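Local coordinates for protein 5,10-methylenetetrahydromethanopterin reductase (PDB 1EZW) that catalyses the reversible, coenzyme F420-dependent reduction of methylenetetrahydromethanopterin to methyltetrahydromethanopterin, a step of methanogenesis from carbon dioxide, at residues A[4-9]-A[342-347]; A[33-38]-A[319-324]; A[44-49]-A[77-82]; A[51-56]-A[88-93]; A[172-177]-A[223-228]. All coordinates share one frame; numbering follows the deposited sequence.

How the interactions relate
Three of the five contacts meet in the wall and interior of one (beta/alpha)8 barrel. Interaction 1 packs the outer side of strand 5-10 against the chain's C-terminal end, while interaction 2, its centre about 11 Å away, bridges the two strands that flank 5-10. Its centre about 10 Å from that of interaction 2, interaction 5 continues the polar interior: Asp225 receives Tyr174, Gln321 and Thr320. Interactions 3 and 4 share helix 45-54, have centres about 9 Å apart and both touch the second subunit; interaction 4 also holds the magnesium ion. Ile92 of interaction 4 packs on Trp35 of interaction 2, and Ile93 bonds through its backbone to segment 172-177 of interaction 5.

Interaction 1 of 5, residues A[4-9]-A[342-347]; sequences VSFGIE and EVIPHF. Unlike the reference sequence in segment 342-347: Ile344 (reference Leu).
Phe347 N donates to Ile344 O at 2.8 Å, the shortest backbone bond within 342-347, and this turn presents both residues to Phe6 on strand 5-10 of the (beta/alpha)8 barrel. No hydrogen bond crosses between the segments; the contact is apolar. Ile344, a leucine in the reference sequence, lays its CG1 over one face of the Phe6 ring, displaced toward the rim, in a CH-pi contact 3.6 Å from the centroid and 16° off the normal. Because Ile344 CG1 is anti to its carbonyl carbon (chi1 -66°), the branch runs back along the phenylalanine, and its CD1 reaches Phe6 CG at 3.8 Å. Phe347 approaches differently: its CD1 meets the edge of the Phe6 ring, and the two side chains cross at about a right angle. Beyond them, helix 304-316 lies against Phe347 and Val343 through Ile311, and Phe31 and Val322 also touch Phe6. The first barrel strand is thus joined on its outer side to the loop that follows helix 332-342, near the two chain ends. Val343 adds one more methyl, its CG1 standing 4.1 Å from Phe6 CE2.

Interaction 2 of 5, residues A[33-38]-A[319-324]; sequences YAWICD and VTQVVV
Trp35 and Tyr33 on strand 33-36 meet Gln321 on strand 321-324 inside the (beta/alpha)8 barrel. The two strands flank strand 5-10 rather than pairing with each other, and the axes of these short segments come no closer than 8.5 Å, so long side chains span the gap. One hydrogen bond crosses: the indole Trp35 NE1 donates to Gln321 OE1 at 2.9 Å and a nearly straight 172°. The acceptor lies in the indole plane at the ring's edge, whereas the donor sits somewhat tilted from the carbonyl plane. Gln321 arrives fully extended, its CG anti to the backbone N (chi1 177°). The second interaction is between flat groups. The Gln321 amide covers one face of the Tyr33 ring, planes 22° apart, with NE2 over the ring centre, 3.5 Å from Tyr33 CD1. Gln321 OE1 lies nearer the base of the side chain, 3.3 Å from Tyr33 CB. Both ends of the amide are fixed, since NE2 also bonds to Asp225, and this identifies its oxygen and nitrogen. At the far end of the ring, Tyr33 OH bonds to Lys60. An alanine in place of Tyr33 removes both the ring and its hydroxyl, which would probably uncover one side of the Gln321 amide and cost Lys60 a partner. Apolar packing completes the contact: the indole also takes part in a T-shaped stack with Tyr229, and Val323 CG1 touches Trp35 CD1 at 4.0 Å.

Interaction 3 of 5, residues A[44-49]-A[77-82]; sequences SYMGVL and ASNIAT
Tyr45, Met46, Asn79 and Thr82 join helices 45-54 and 73-86, two of the outer helices of the (beta/alpha)8 barrel. The helices run side by side in the same direction, with the axes of these short segments 11.0 Å apart, so side chains from both must fill the space between them. The polar link is Asn79 ND2 to Tyr45 OH, 3.0 Å long with an angle of 159° at the hydrogen. The hydroxyl lies close to the amide plane, while the tyrosine ring stands almost perpendicular to it, at 81°. Tyr45 CG sits between the backbone N and the carbonyl carbon (chi1 80°), a position usually disfavoured within helices and taken here by the first residue after the N-cap. Ser44 fills that cap, its OG accepting a weak bond from Gly47 N. Van der Waals contact falls to Met46, whose chain bends at chi2 and chi3 to fold around Asn79. Met46 CG presses on Asn79 CG at 3.4 Å, Met46 SD lies 3.6 Å from Asn79 CB, and Met46 CE continues to the Asn79 carbonyl and Thr82. The surroundings place this helix pair in a subunit interface: Ser78 OG bonds to Asn42 O of the second subunit, and Thr82 OG1 accepts from Ser44 N of the same neighbour. Within its own helix the Thr82 hydroxyl is a donor, its OG1 bonding to Ser78 O at 2.7 Å from above the carbonyl plane.

Interaction 4 of 5, residues A[51-56]-A[88-93]; sequences LAAVIT and GGRAII. With MG (magnesium ion), chain B.
Arg90 reaches from the loop before strand 93-95 to Thr56 and Ala53 at the C-terminal end of helix 45-54, on the periphery of the (beta/alpha)8 barrel. A Schellman motif at Gly88, which ends helix 73-86, precedes the arginine. Arg90 NH2 donates to Thr56 OG1 at 2.9 Å and 167°, with the oxygen in the guanidinium plane; the same nitrogen also bonds to Ile59 O. NE is taken by Ser87 O. Arg90 NH1 makes weak bonds, to Ala53 O at 3.1 Å and to Ser57 OG of the third subunit. Thr56 OG1 both accepts from the arginine and donates to Ala52 O at 2.7 Å. Its chi1 of 57° sets the hydroxyl between backbone N and carbonyl carbon, turned back to the last helical turn. The arginine charge therefore lies among carbonyls of a helix C-terminus, where it is probably favourable. Beside it a magnesium ion bridges two subunits, held by Thr56 O and by Thr56 O of the third subunit. Two waters are further ligands and donate to carbonyls of the helix end: water 2 to Val54 O, and water 1 to Ala53 O, which thus serves both arginine and water. Thr56 O binds the magnesium at 2.3 Å, and each water does so at 2.4 Å.

Interaction 5 of 5, residues A[172-177]-A[223-228]; sequences PFYMGA and EIDVAA
Asp225 CG stands anti to the backbone N (chi1 -173°) and Tyr174 CG anti to its carbonyl carbon (chi1 -77°), torsions that carry the carboxylate and the phenol toward each other inside the (beta/alpha)8 barrel. Their strands, 173-176 and 225-229, are separated in the sheet by strand 192-196, so the two side chains reach across that neighbour. Tyr174 OH donates to Asp225 OD2 at 2.5 Å, a short bond, OD2 accepting through its anti lone pair, the one turned away from OD1. Asp225 OD2 lies at the ring edge near the phenol plane, 3.4 Å from Tyr174 CE2, whereas the carboxylate itself is turned 82° to the ring. Trp35 makes a T-shaped stack with Tyr174, and Leu194 on the intervening strand packs against the same ring. Asp225 has further donors: Gln321 NE2 also binds OD2, and Thr320 OG1 binds OD1. A phenylalanine in place of Tyr174 keeps the ring but lacks the hydroxyl, and would probably leave OD2 with Gln321 as its remaining donor from the groups described. Three uncharged donors, from strand 173-176 and segment 319-324, engage both oxygens of this buried carboxylate, which would probably favour its ionised form and fix its rotation.

Interaction 1 of 5, residues A[4-9]-A[342-347]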
# COMPACT_ATOMS: atom_id res chain seq x y z
N VAL A 4 22.50 11.45 18.45
CA VAL A 4 22.52 9.98 18.48
C VAL A 4 21.20 9.41 17.94
O VAL A 4 20.11 9.91 18.27
CB VAL A 4 22.75 9.48 19.90
CG1 VAL A 4 22.77 7.96 19.91
CG2 VAL A 4 24.13 10.00 20.40
N SER A 5 21.32 8.38 17.08
CA SER A 5 20.12 7.75 16.48
C SER A 5 20.36 6.27 16.30
O SER A 5 21.48 5.78 16.37
CB SER A 5 19.82 8.35 15.09
OG SER A 5 20.84 8.03 14.16
N PHE A 6 19.26 5.54 16.04
CA PHE A 6 19.35 4.10 15.81
C PHE A 6 18.82 3.78 14.41
O PHE A 6 17.80 4.33 13.98
CB PHE A 6 18.53 3.35 16.85
CG PHE A 6 19.17 3.35 18.21
CD1 PHE A 6 19.12 4.49 19.00
CD2 PHE A 6 19.93 2.27 18.61
CE1 PHE A 6 19.83 4.55 20.20
CE2 PHE A 6 20.67 2.32 19.83
CZ PHE A 6 20.61 3.46 20.60
N GLY A 7 19.53 2.92 13.72
CA GLY A 7 19.10 2.49 12.38
C GLY A 7 18.97 0.98 12.39
O GLY A 7 19.42 0.29 13.33
N ILE A 8 18.36 0.44 11.34
CA ILE A 8 18.23 -0.99 11.21
C ILE A 8 18.63 -1.32 9.79
O ILE A 8 18.30 -0.56 8.87
CB ILE A 8 16.77 -1.47 11.52
CG1 ILE A 8 16.75 -2.99 11.44
CG2 ILE A 8 15.76 -0.81 10.57
CD1 ILE A 8 15.51 -3.57 12.01
N GLU A 9 19.37 -2.40 9.62
CA GLU A 9 19.82 -2.81 8.29
C GLU A 9 19.33 -4.22 8.10
O GLU A 9 19.61 -5.11 8.89
CB GLU A 9 21.36 -2.71 8.18
CG GLU A 9 21.97 -3.36 6.96
CD GLU A 9 22.37 -4.79 7.23
OE1 GLU A 9 23.20 -5.02 8.15
OE2 GLU A 9 21.86 -5.69 6.53
N GLU A 342 14.27 -1.13 25.98
CA GLU A 342 15.31 -1.12 27.01
C GLU A 342 16.69 -0.59 26.61
O GLU A 342 17.65 -0.66 27.43
CB GLU A 342 15.47 -2.52 27.59
CG GLU A 342 14.14 -3.15 28.04
CD GLU A 342 14.31 -4.40 28.87
OE1 GLU A 342 13.29 -5.10 29.10
OE2 GLU A 342 15.45 -4.68 29.32
N VAL A 343 16.82 -0.11 25.37
CA VAL A 343 18.10 0.42 24.94
C VAL A 343 17.96 1.88 24.53
O VAL A 343 18.60 2.76 25.12
CB VAL A 343 18.70 -0.40 23.76
CG1 VAL A 343 20.00 0.27 23.28
CG2 VAL A 343 18.99 -1.84 24.21
N ILE A 344 17.13 2.15 23.51
CA ILE A 344 16.98 3.52 23.04
C ILE A 344 16.63 4.56 24.11
O ILE A 344 17.18 5.65 24.10
CB ILE A 344 15.95 3.57 21.86
CG1 ILE A 344 16.57 2.81 20.67
CG2 ILE A 344 15.61 5.02 21.47
CD1 ILE A 344 15.66 2.70 19.42
N PRO A 345 15.71 4.25 25.05
CA PRO A 345 15.35 5.22 26.09
C PRO A 345 16.56 5.71 26.93
O PRO A 345 16.52 6.81 27.52
CB PRO A 345 14.33 4.46 26.93
CG PRO A 345 13.65 3.56 25.87
CD PRO A 345 14.90 3.02 25.21
N HIS A 346 17.62 4.91 26.99
CA HIS A 346 18.82 5.26 27.74
C HIS A 346 19.66 6.27 26.99
O HIS A 346 20.61 6.83 27.54
CB HIS A 346 19.69 4.04 28.02
CG HIS A 346 19.09 3.08 28.99
ND1 HIS A 346 18.95 3.37 30.33
CD2 HIS A 346 18.56 1.85 28.82
CE1 HIS A 346 18.36 2.36 30.95
NE2 HIS A 346 18.11 1.42 30.05
N PHE A 347 19.33 6.49 25.72
CA PHE A 347 20.08 7.43 24.92
C PHE A 347 19.20 8.53 24.36
O PHE A 347 19.71 9.54 23.92
CB PHE A 347 20.78 6.70 23.76
CG PHE A 347 21.72 5.61 24.21
CD1 PHE A 347 21.29 4.29 24.32
CD2 PHE A 347 23.03 5.91 24.55
CE1 PHE A 347 22.16 3.29 24.76
CE2 PHE A 347 23.90 4.93 25.00
CZ PHE A 347 23.47 3.62 25.10

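Interaction 2 of 5, residues A[33-38]-A[319-324]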
# COMPACT_ATOMS: atom_id res chain seq x y z
N TYR A 33 16.33 5.32 11.08
CA TYR A 33 16.83 4.95 9.75
C TYR A 33 16.63 3.50 9.44
O TYR A 33 16.84 2.66 10.30
CB TYR A 33 18.35 5.19 9.64
CG TYR A 33 18.74 6.62 9.82
CD1 TYR A 33 18.86 7.19 11.10
CD2 TYR A 33 18.96 7.43 8.71
CE1 TYR A 33 19.21 8.53 11.26
CE2 TYR A 33 19.31 8.77 8.85
CZ TYR A 33 19.43 9.31 10.15
OH TYR A 33 19.71 10.66 10.28
N ALA A 34 16.30 3.19 8.17
CA ALA A 34 16.19 1.78 7.76
C ALA A 34 16.97 1.68 6.44
O ALA A 34 16.68 2.42 5.46
CB ALA A 34 14.68 1.37 7.54
N TRP A 35 17.93 0.77 6.43
CA TRP A 35 18.82 0.55 5.31
C TRP A 35 18.60 -0.81 4.72
O TRP A 35 18.59 -1.81 5.44
CB TRP A 35 20.28 0.63 5.77
CG TRP A 35 20.66 1.94 6.42
CD1 TRP A 35 20.76 2.23 7.77
CD2 TRP A 35 21.07 3.14 5.74
NE1 TRP A 35 21.21 3.51 7.95
CE2 TRP A 35 21.40 4.10 6.72
CE3 TRP A 35 21.18 3.49 4.38
CZ2 TRP A 35 21.85 5.40 6.39
CZ3 TRP A 35 21.63 4.79 4.06
CH2 TRP A 35 21.95 5.72 5.07
N ILE A 36 18.47 -0.87 3.40
CA ILE A 36 18.24 -2.16 2.74
C ILE A 36 19.39 -2.38 1.76
O ILE A 36 19.66 -1.53 0.90
CB ILE A 36 16.89 -2.19 1.98
CG1 ILE A 36 15.74 -2.23 3.01
CG2 ILE A 36 16.81 -3.46 1.10
CD1 ILE A 36 15.79 -3.55 3.84
N CYS A 37 20.09 -3.50 1.91
CA CYS A 37 21.24 -3.81 1.06
C CYS A 37 20.86 -3.97 -0.41
O CYS A 37 19.71 -4.29 -0.73
CB CYS A 37 21.89 -5.09 1.56
SG CYS A 37 22.10 -5.01 3.31
N ASP A 38 21.83 -3.73 -1.28
CA ASP A 38 21.60 -3.83 -2.72
C ASP A 38 22.46 -4.90 -3.35
O ASP A 38 23.61 -4.62 -3.74
CB ASP A 38 21.88 -2.44 -3.37
CG ASP A 38 21.90 -2.49 -4.89
OD1 ASP A 38 21.11 -3.28 -5.43
OD2 ASP A 38 22.70 -1.74 -5.51
N VAL A 319 30.89 7.29 17.31
CA VAL A 319 29.70 6.79 16.58
C VAL A 319 28.49 7.66 16.94
O VAL A 319 28.31 8.02 18.12
CB VAL A 319 29.41 5.34 16.97
CG1 VAL A 319 28.05 4.88 16.33
CG2 VAL A 319 30.58 4.42 16.50
N THR A 320 27.65 8.02 15.96
CA THR A 320 26.47 8.80 16.25
C THR A 320 25.19 8.07 15.78
O THR A 320 24.12 8.37 16.25
CB THR A 320 26.52 10.24 15.66
OG1 THR A 320 26.82 10.19 14.25
CG2 THR A 320 27.62 11.04 16.37
N GLN A 321 25.33 7.09 14.88
CA GLN A 321 24.15 6.30 14.45
C GLN A 321 24.52 4.84 14.66
O GLN A 321 25.49 4.36 14.10
CB GLN A 321 23.76 6.50 12.95
CG GLN A 321 22.57 5.56 12.58
CD GLN A 321 22.07 5.68 11.14
OE1 GLN A 321 21.43 4.72 10.61
NE2 GLN A 321 22.30 6.84 10.50
N VAL A 322 23.77 4.13 15.51
CA VAL A 322 24.06 2.72 15.74
C VAL A 322 23.13 1.92 14.82
O VAL A 322 21.92 1.98 15.01
CB VAL A 322 23.78 2.35 17.20
CG1 VAL A 322 24.01 0.88 17.39
CG2 VAL A 322 24.76 3.14 18.11
N VAL A 323 23.68 1.22 13.85
CA VAL A 323 22.81 0.46 12.93
C VAL A 323 22.79 -0.98 13.36
O VAL A 323 23.79 -1.68 13.31
CB VAL A 323 23.29 0.54 11.46
CG1 VAL A 323 22.28 -0.21 10.56
CG2 VAL A 323 23.38 2.05 11.01
N VAL A 324 21.61 -1.42 13.76
CA VAL A 324 21.42 -2.79 14.21
C VAL A 324 21.34 -3.66 12.97
O VAL A 324 20.42 -3.50 12.16
CB VAL A 324 20.09 -2.86 14.99
CG1 VAL A 324 19.70 -4.32 15.25
CG2 VAL A 324 20.19 -2.03 16.29

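Interaction 3 of 5, residues A[44-49]-A[77-82]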
# COMPACT_ATOMS: atom_id res chain seq x y z
N SER A 44 15.03 -6.71 -4.94
CA SER A 44 15.62 -5.42 -5.28
C SER A 44 15.28 -4.37 -4.27
O SER A 44 14.19 -4.35 -3.72
CB SER A 44 15.16 -4.99 -6.67
OG SER A 44 13.79 -4.66 -6.69
N TYR A 45 16.25 -3.50 -4.02
CA TYR A 45 16.07 -2.48 -2.99
C TYR A 45 14.92 -1.55 -3.34
O TYR A 45 14.21 -1.12 -2.43
CB TYR A 45 17.38 -1.71 -2.70
CG TYR A 45 17.76 -0.58 -3.66
CD1 TYR A 45 17.09 0.66 -3.66
CD2 TYR A 45 18.82 -0.76 -4.54
CE1 TYR A 45 17.45 1.67 -4.50
CE2 TYR A 45 19.21 0.26 -5.41
CZ TYR A 45 18.53 1.46 -5.38
OH TYR A 45 18.89 2.48 -6.19
N MET A 46 14.73 -1.22 -4.62
CA MET A 46 13.64 -0.33 -5.01
C MET A 46 12.29 -0.99 -4.73
O MET A 46 11.38 -0.32 -4.24
CB MET A 46 13.73 0.05 -6.50
CG MET A 46 14.46 1.35 -6.75
SD MET A 46 13.84 2.72 -5.74
CE MET A 46 12.24 3.30 -6.44
N GLY A 47 12.15 -2.27 -5.01
CA GLY A 47 10.86 -2.90 -4.74
C GLY A 47 10.58 -3.00 -3.25
O GLY A 47 9.49 -2.63 -2.79
N VAL A 48 11.57 -3.49 -2.49
CA VAL A 48 11.42 -3.65 -1.06
C VAL A 48 11.25 -2.28 -0.36
O VAL A 48 10.40 -2.14 0.52
CB VAL A 48 12.65 -4.40 -0.48
CG1 VAL A 48 12.59 -4.46 1.06
CG2 VAL A 48 12.69 -5.81 -1.07
N LEU A 49 12.06 -1.28 -0.72
CA LEU A 49 11.88 0.02 -0.05
C LEU A 49 10.60 0.75 -0.44
O LEU A 49 10.05 1.49 0.37
CB LEU A 49 13.11 0.90 -0.30
CG LEU A 49 14.37 0.46 0.45
CD1 LEU A 49 15.55 1.26 -0.15
CD2 LEU A 49 14.25 0.69 1.94
N ALA A 77 19.85 7.96 -9.53
CA ALA A 77 19.23 9.24 -9.15
C ALA A 77 17.69 9.14 -9.24
O ALA A 77 16.96 9.58 -8.34
CB ALA A 77 19.74 10.36 -10.06
N SER A 78 17.20 8.64 -10.38
CA SER A 78 15.77 8.46 -10.55
C SER A 78 15.18 7.60 -9.42
O SER A 78 14.12 7.97 -8.85
CB SER A 78 15.49 7.78 -11.91
OG SER A 78 14.08 7.53 -12.07
N ASN A 79 15.83 6.46 -9.10
CA ASN A 79 15.35 5.59 -8.00
C ASN A 79 15.21 6.39 -6.71
O ASN A 79 14.17 6.35 -6.05
CB ASN A 79 16.30 4.44 -7.71
CG ASN A 79 16.31 3.42 -8.78
OD1 ASN A 79 15.42 3.42 -9.60
ND2 ASN A 79 17.29 2.51 -8.77
N ILE A 80 16.27 7.13 -6.36
CA ILE A 80 16.23 7.91 -5.12
C ILE A 80 15.15 8.98 -5.14
O ILE A 80 14.41 9.13 -4.13
CB ILE A 80 17.63 8.53 -4.83
CG1 ILE A 80 18.64 7.39 -4.68
CG2 ILE A 80 17.54 9.49 -3.65
CD1 ILE A 80 18.37 6.45 -3.50
N ALA A 81 15.00 9.71 -6.24
CA ALA A 81 13.97 10.71 -6.30
C ALA A 81 12.57 10.07 -6.18
O ALA A 81 11.67 10.65 -5.56
CB ALA A 81 14.07 11.51 -7.60
N THR A 82 12.42 8.88 -6.74
CA THR A 82 11.10 8.18 -6.75
C THR A 82 10.77 7.71 -5.33
O THR A 82 9.66 7.93 -4.87
CB THR A 82 11.13 7.02 -7.75
OG1 THR A 82 11.45 7.55 -9.05
CG2 THR A 82 9.73 6.31 -7.85

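Interaction 4 of 5, residues A[51-56]-A[88-93]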
# COMPACT_ATOMS: atom_id res chain seq x y z
N LEU A 51 7.79 -0.81 -1.07
CA LEU A 51 6.77 -1.49 -0.25
C LEU A 51 6.91 -1.00 1.21
O LEU A 51 5.93 -0.70 1.88
CB LEU A 51 6.99 -2.99 -0.30
CG LEU A 51 6.01 -3.85 0.49
CD1 LEU A 51 4.56 -3.67 -0.06
CD2 LEU A 51 6.47 -5.29 0.37
N ALA A 52 8.15 -0.90 1.70
CA ALA A 52 8.31 -0.41 3.08
C ALA A 52 7.81 1.02 3.22
O ALA A 52 7.24 1.39 4.29
CB ALA A 52 9.82 -0.49 3.51
N ALA A 53 8.00 1.83 2.18
CA ALA A 53 7.54 3.23 2.21
C ALA A 53 6.03 3.32 2.39
O ALA A 53 5.52 4.21 3.06
CB ALA A 53 7.94 3.98 0.94
N VAL A 54 5.32 2.39 1.77
CA VAL A 54 3.86 2.34 1.82
C VAL A 54 3.33 1.95 3.23
O VAL A 54 2.27 2.43 3.67
CB VAL A 54 3.42 1.31 0.72
CG1 VAL A 54 2.04 0.78 0.93
CG2 VAL A 54 3.54 2.03 -0.64
N ILE A 55 4.11 1.12 3.91
CA ILE A 55 3.79 0.56 5.22
C ILE A 55 4.34 1.32 6.43
O ILE A 55 4.19 0.90 7.56
CB ILE A 55 4.31 -0.90 5.27
CG1 ILE A 55 3.66 -1.70 4.14
CG2 ILE A 55 4.03 -1.53 6.60
CD1 ILE A 55 2.17 -1.76 4.22
N THR A 56 5.00 2.44 6.17
CA THR A 56 5.62 3.24 7.24
C THR A 56 5.35 4.70 6.98
O THR A 56 4.89 5.03 5.89
CB THR A 56 7.17 3.05 7.30
OG1 THR A 56 7.75 3.39 6.02
CG2 THR A 56 7.55 1.60 7.62
N GLY A 88 7.11 10.51 0.88
CA GLY A 88 6.79 11.81 1.52
C GLY A 88 8.03 12.52 2.07
O GLY A 88 7.97 13.25 3.08
N GLY A 89 9.16 12.28 1.41
CA GLY A 89 10.42 12.96 1.75
C GLY A 89 11.26 12.30 2.81
O GLY A 89 11.88 13.03 3.65
N ARG A 90 11.34 10.97 2.75
CA ARG A 90 12.10 10.18 3.72
C ARG A 90 13.29 9.41 3.17
O ARG A 90 13.87 8.59 3.87
CB ARG A 90 11.17 9.18 4.45
CG ARG A 90 10.21 9.88 5.38
CD ARG A 90 9.34 8.86 6.08
NE ARG A 90 8.36 8.23 5.19
CZ ARG A 90 8.09 6.92 5.22
NH1 ARG A 90 7.17 6.42 4.39
NH2 ARG A 90 8.78 6.10 5.99
N ALA A 91 13.65 9.65 1.91
CA ALA A 91 14.75 8.91 1.35
C ALA A 91 16.12 9.29 1.90
O ALA A 91 16.33 10.44 2.29
CB ALA A 91 14.78 9.08 -0.19
N ILE A 92 17.00 8.31 1.88
CA ILE A 92 18.42 8.51 2.25
C ILE A 92 19.21 7.72 1.21
O ILE A 92 18.72 6.75 0.60
CB ILE A 92 18.74 8.01 3.68
CG1 ILE A 92 18.43 6.51 3.81
CG2 ILE A 92 17.99 8.86 4.69
CD1 ILE A 92 18.49 5.93 5.26
N ILE A 93 20.47 8.11 0.99
CA ILE A 93 21.29 7.37 0.03
C ILE A 93 22.49 6.75 0.76
O ILE A 93 23.14 7.46 1.52
CB ILE A 93 21.90 8.35 -1.02
CG1 ILE A 93 20.80 9.02 -1.82
CG2 ILE A 93 22.89 7.58 -1.92
CD1 ILE A 93 21.29 10.29 -2.57
MG MG B . 3.26 6.27 4.92
O HOH W 1 3.32 5.72 2.58
O HOH W 2 1.90 4.32 5.30

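Interaction 5 of 5, residues A[172-177]-A[223-228]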
# COMPACT_ATOMS: atom_id res chain seq x y z
N PRO A 172 19.99 13.08 2.43
CA PRO A 172 21.33 12.79 2.94
C PRO A 172 22.12 11.81 2.12
O PRO A 172 21.58 10.82 1.63
CB PRO A 172 21.08 12.22 4.34
CG PRO A 172 19.67 12.59 4.68
CD PRO A 172 18.94 12.56 3.32
N PHE A 173 23.42 12.07 1.98
CA PHE A 173 24.29 11.21 1.24
C PHE A 173 25.25 10.52 2.19
O PHE A 173 26.10 11.17 2.79
CB PHE A 173 25.13 12.03 0.23
CG PHE A 173 25.99 11.19 -0.68
CD1 PHE A 173 25.43 10.44 -1.73
CD2 PHE A 173 27.37 11.15 -0.49
CE1 PHE A 173 26.22 9.67 -2.58
CE2 PHE A 173 28.18 10.38 -1.35
CZ PHE A 173 27.62 9.64 -2.39
N TYR A 174 25.09 9.21 2.36
CA TYR A 174 26.00 8.46 3.23
C TYR A 174 26.93 7.61 2.38
O TYR A 174 26.51 7.01 1.40
CB TYR A 174 25.20 7.50 4.14
CG TYR A 174 24.53 8.16 5.32
CD1 TYR A 174 23.51 9.10 5.15
CD2 TYR A 174 24.92 7.83 6.62
CE1 TYR A 174 22.90 9.71 6.24
CE2 TYR A 174 24.32 8.44 7.74
CZ TYR A 174 23.30 9.38 7.54
OH TYR A 174 22.67 10.05 8.55
N MET A 175 28.21 7.55 2.74
CA MET A 175 29.13 6.73 2.00
C MET A 175 29.64 5.54 2.79
O MET A 175 30.01 5.69 3.95
CB MET A 175 30.36 7.55 1.65
CG MET A 175 30.29 8.22 0.36
SD MET A 175 31.96 8.98 0.07
CE MET A 175 32.89 7.93 -0.04
N GLY A 176 29.68 4.37 2.17
CA GLY A 176 30.26 3.24 2.85
C GLY A 176 31.78 3.48 2.85
O GLY A 176 32.32 3.99 1.87
N ALA A 177 32.47 3.14 3.93
CA ALA A 177 33.92 3.37 3.95
C ALA A 177 34.59 2.42 4.91
O ALA A 177 34.13 2.23 6.02
CB ALA A 177 34.22 4.82 4.39
N GLU A 223 29.20 17.61 11.64
CA GLU A 223 28.32 17.69 10.48
C GLU A 223 28.15 16.31 9.88
O GLU A 223 27.34 16.11 8.97
CB GLU A 223 28.94 18.56 9.39
CG GLU A 223 29.04 20.02 9.72
CD GLU A 223 29.73 20.80 8.62
OE1 GLU A 223 29.44 20.56 7.42
OE2 GLU A 223 30.56 21.67 8.95
N ILE A 224 28.94 15.36 10.36
CA ILE A 224 28.93 14.02 9.80
C ILE A 224 28.35 12.98 10.74
O ILE A 224 28.74 12.87 11.90
CB ILE A 224 30.36 13.65 9.37
CG1 ILE A 224 30.86 14.73 8.39
CG2 ILE A 224 30.39 12.25 8.72
CD1 ILE A 224 32.28 14.63 8.04
N ASP A 225 27.37 12.24 10.23
CA ASP A 225 26.75 11.18 11.01
C ASP A 225 27.61 9.93 10.83
O ASP A 225 27.63 9.32 9.75
CB ASP A 225 25.30 10.96 10.49
CG ASP A 225 24.50 9.98 11.36
OD1 ASP A 225 24.83 9.82 12.55
OD2 ASP A 225 23.50 9.41 10.87
N VAL A 226 28.36 9.55 11.88
CA VAL A 226 29.20 8.36 11.80
C VAL A 226 28.34 7.16 12.22
O VAL A 226 28.02 6.98 13.40
CB VAL A 226 30.43 8.48 12.75
CG1 VAL A 226 31.29 7.25 12.67
CG2 VAL A 226 31.27 9.68 12.30
N ALA A 227 28.00 6.33 11.23
CA ALA A 227 27.11 5.19 11.45
C ALA A 227 27.82 3.88 11.51
O ALA A 227 28.57 3.51 10.59
CB ALA A 227 26.05 5.16 10.34
N ALA A 228 27.62 3.16 12.62
CA ALA A 228 28.24 1.86 12.75
C ALA A 228 27.29 0.79 12.22
O ALA A 228 26.21 0.62 12.77
CB ALA A 228 28.53 1.58 14.25